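Local atomic coordinates of peptide ABC transporter permease (Staphylococcus hominis, PDB entry 6EXS), a protein that probably carries peptides, including thioalcohol-conjugated precursors of human axillary malodour, across the bacterial membrane as a POT-family member of the major facilitator superfamily. Residues Pro290-Ile293 against Leu294-Phe298; Leu467-Val470 against Ala471-Thr475. All coordinates share one frame; numbering follows the deposited sequence.

Contact 1: Pro290-Ile293 against Leu294-Phe298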
# COMPACT_ATOMS: atom_id res chain seq x y z
N PRO A 290 14.46 -9.54 11.70
CA PRO A 290 15.15 -8.26 11.49
C PRO A 290 14.74 -7.57 10.18
O PRO A 290 14.62 -6.35 10.16
CB PRO A 290 16.63 -8.64 11.46
CG PRO A 290 16.70 -9.98 12.10
CD PRO A 290 15.43 -10.65 11.74
N LEU A 291 14.47 -8.38 9.11
CA LEU A 291 13.99 -7.89 7.81
C LEU A 291 12.59 -7.25 7.95
O LEU A 291 12.27 -6.31 7.21
CB LEU A 291 13.96 -9.02 6.76
CG LEU A 291 15.31 -9.61 6.31
CD1 LEU A 291 15.12 -10.96 5.67
CD2 LEU A 291 16.02 -8.71 5.34
N PHE A 292 11.76 -7.75 8.92
CA PHE A 292 10.43 -7.21 9.22
C PHE A 292 10.56 -5.79 9.82
O PHE A 292 9.83 -4.89 9.40
CB PHE A 292 9.61 -8.14 10.14
CG PHE A 292 8.18 -7.65 10.32
CD1 PHE A 292 7.87 -6.72 11.31
CD2 PHE A 292 7.17 -8.09 9.47
CE1 PHE A 292 6.57 -6.21 11.42
CE2 PHE A 292 5.87 -7.58 9.59
CZ PHE A 292 5.58 -6.64 10.56
N ILE A 293 11.47 -5.61 10.80
CA ILE A 293 11.78 -4.33 11.46
C ILE A 293 12.31 -3.35 10.39
O ILE A 293 11.75 -2.26 10.26
CB ILE A 293 12.76 -4.49 12.67
CG1 ILE A 293 12.37 -5.66 13.62
CG2 ILE A 293 12.93 -3.17 13.45
CD1 ILE A 293 10.96 -5.61 14.34
N LEU A 294 13.33 -3.75 9.60
CA LEU A 294 13.90 -2.93 8.53
C LEU A 294 12.84 -2.49 7.52
O LEU A 294 12.81 -1.31 7.15
CB LEU A 294 15.08 -3.63 7.82
CG LEU A 294 16.40 -3.79 8.61
CD1 LEU A 294 17.46 -4.44 7.74
CD2 LEU A 294 16.94 -2.46 9.11
N GLY A 295 11.96 -3.43 7.14
CA GLY A 295 10.84 -3.19 6.23
C GLY A 295 9.81 -2.23 6.79
O GLY A 295 9.33 -1.34 6.07
N MET A 296 9.49 -2.37 8.08
CA MET A 296 8.54 -1.52 8.80
C MET A 296 9.06 -0.07 8.89
O MET A 296 8.31 0.86 8.59
CB MET A 296 8.27 -2.10 10.20
CG MET A 296 6.90 -1.79 10.73
SD MET A 296 6.47 -2.72 12.23
CE MET A 296 7.52 -1.89 13.44
N LEU A 297 10.36 0.10 9.25
CA LEU A 297 11.05 1.39 9.35
C LEU A 297 11.08 2.09 7.99
O LEU A 297 10.97 3.32 7.94
CB LEU A 297 12.49 1.23 9.87
CG LEU A 297 12.73 0.83 11.33
CD1 LEU A 297 14.15 0.37 11.51
CD2 LEU A 297 12.42 1.98 12.30
N PHE A 298 11.22 1.32 6.89
CA PHE A 298 11.22 1.89 5.54
C PHE A 298 9.84 2.44 5.16
O PHE A 298 9.76 3.59 4.71
CB PHE A 298 11.69 0.88 4.46
CG PHE A 298 11.58 1.50 3.09
CD1 PHE A 298 12.58 2.32 2.60
CD2 PHE A 298 10.40 1.38 2.36
CE1 PHE A 298 12.42 2.97 1.38
CE2 PHE A 298 10.25 2.04 1.15
CZ PHE A 298 11.25 2.85 0.68
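Residues Pro290-Ile293 pass directly into Leu294-Phe298 within helix 279-302, and four successive i to i+4 backbone bonds, from the N-H groups of Leu294, Gly295, Met296 and Leu297 to the carbonyls of Pro290, Leu291, Phe292 and Ile293, join the two turns. Pro290 has no N-H to give to the turn before it, and the helix is kinked there; its carbonyl is nonetheless used normally, with Leu294 N 3.0 Å from Pro290 O.

The side chains meet mainly through Phe292 and Met296. Their spacing of one turn puts both on one flank of the helix; with CG anti to the backbone N in each (chi1 -174° in Phe292), the ring and the thioether are brought together. Met296 SD comes to 3.6 Å from Phe292 CE1. The sulfur approaches the ring obliquely, 65° off the ring normal. Ser443 of helix 430-451 touches both side chains. On another flank, Ile293 CG2 makes a looser apolar contact with Leu297 CD1 at 4.2 Å. Leu294 lies instead over the carbonyl one turn back, its CG 3.5 Å from Pro290 O, while its own carbonyl accepts a hydrogen bond from Thr372 OG1 of helix 364-389. The arrangement is an i to i+4 Met-aromatic contact on a proline-kinked transmembrane helix, part of the helical bundle of a major facilitator transporter.

Contact 2: Leu467-Val470 against Ala471-Thr475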
# COMPACT_ATOMS: atom_id res chain seq x y z
N LEU A 467 12.81 10.87 13.75
CA LEU A 467 12.37 9.72 12.96
C LEU A 467 13.46 9.22 12.03
O LEU A 467 13.64 8.01 11.90
CB LEU A 467 11.09 10.05 12.17
CG LEU A 467 9.78 9.55 12.78
CD1 LEU A 467 9.33 10.44 13.92
CD2 LEU A 467 8.70 9.48 11.73
N GLY A 468 14.19 10.16 11.41
CA GLY A 468 15.31 9.88 10.52
C GLY A 468 16.45 9.15 11.22
O GLY A 468 16.93 8.14 10.71
N THR A 469 16.86 9.65 12.42
CA THR A 469 17.92 9.10 13.29
C THR A 469 17.55 7.70 13.84
O THR A 469 18.39 6.79 13.78
CB THR A 469 18.23 10.08 14.43
OG1 THR A 469 18.53 11.37 13.90
CG2 THR A 469 19.36 9.59 15.35
N VAL A 470 16.31 7.54 14.39
CA VAL A 470 15.81 6.27 14.94
C VAL A 470 15.92 5.18 13.84
O VAL A 470 16.47 4.11 14.11
CB VAL A 470 14.38 6.42 15.55
CG1 VAL A 470 13.65 5.08 15.67
CG2 VAL A 470 14.43 7.12 16.91
N ALA A 471 15.50 5.49 12.60
CA ALA A 471 15.60 4.60 11.45
C ALA A 471 17.05 4.16 11.19
O ALA A 471 17.30 2.97 11.08
CB ALA A 471 15.04 5.29 10.21
N ILE A 472 18.00 5.13 11.16
CA ILE A 472 19.44 4.93 10.92
C ILE A 472 20.12 4.12 12.06
O ILE A 472 20.87 3.20 11.75
CB ILE A 472 20.16 6.28 10.60
CG1 ILE A 472 19.65 6.87 9.25
CG2 ILE A 472 21.70 6.12 10.58
CD1 ILE A 472 19.89 8.36 9.04
N VAL A 473 19.85 4.42 13.35
CA VAL A 473 20.47 3.71 14.47
C VAL A 473 20.05 2.22 14.50
O VAL A 473 20.94 1.36 14.58
CB VAL A 473 20.37 4.38 15.87
CG1 VAL A 473 21.13 5.71 15.91
CG2 VAL A 473 18.92 4.58 16.33
N ILE A 474 18.73 1.91 14.38
CA ILE A 474 18.21 0.52 14.37
C ILE A 474 18.79 -0.26 13.18
O ILE A 474 19.15 -1.44 13.32
CB ILE A 474 16.65 0.45 14.43
CG1 ILE A 474 16.09 1.25 15.62
CG2 ILE A 474 16.16 -1.01 14.47
CD1 ILE A 474 14.63 1.57 15.51
N THR A 475 18.91 0.41 12.02
CA THR A 475 19.50 -0.18 10.82
C THR A 475 20.97 -0.49 11.04
O THR A 475 21.39 -1.59 10.69
CB THR A 475 19.22 0.68 9.58
OG1 THR A 475 17.81 0.86 9.47
CG2 THR A 475 19.74 0.03 8.31
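Ala471 O is gripped by two groups of Thr475: the hydroxyl OG1 donates to it at 2.7 Å, and the backbone N lies at 3.2 Å, the two arriving from opposite faces of the carbonyl plane. This is the familiar i to i-4 threonine side-chain bond of a transmembrane alpha-helix, here helix 460-479, and it lets a buried hydroxyl use a carbonyl of its own helix. Thr475 OG1 sits beside the backbone N and anti to the carbonyl carbon (chi1 -56°), facing the preceding turn. Thr469 does likewise, its OG1 bonding to Ile465 O.

Between Leu467-Val470 and Ala471-Thr475 the backbone is regular, the shortest bond running from Val473 N to Thr469 O at 2.8 Å. Ile472 CG1 lies 3.3 Å from Gly468 O, and Ile474 CG1 approaches Val470 O in the same way; farther out, Ile472 packs on Leu373 of helix 364-389. The apolar pairing is made by Val470 and Ile474, whose side chains run alongside each other. With Ile474 CG1 beside its backbone N (chi1 -54°) and the chain then extended (chi2 162°), Ile474 CD1 reaches back along the helix to 3.6 Å from Val470 CG1.

Contact 1 comes first along the chain, on helix 279-302, and contact 2 follows on helix 460-479, with their centres about 11 Å apart. Although far apart in sequence, the two helices pack directly: Leu294 CD2 lies 3.5 Å from Thr475 OG1, and Leu297 CD1 lies 3.8 Å from Ile474 CG2, with Ile293 also touching Ile474. Helix 364-389 borders both contacts, and its Thr372 is met by side chains from each. The bound conjugated peptide is about 13 Å from the Leu297 side chain and about 11 Å from that of Leu467. None of their residues lines the ligand pocket; the two turns are helix packing, probably part of the scaffold around the transport path.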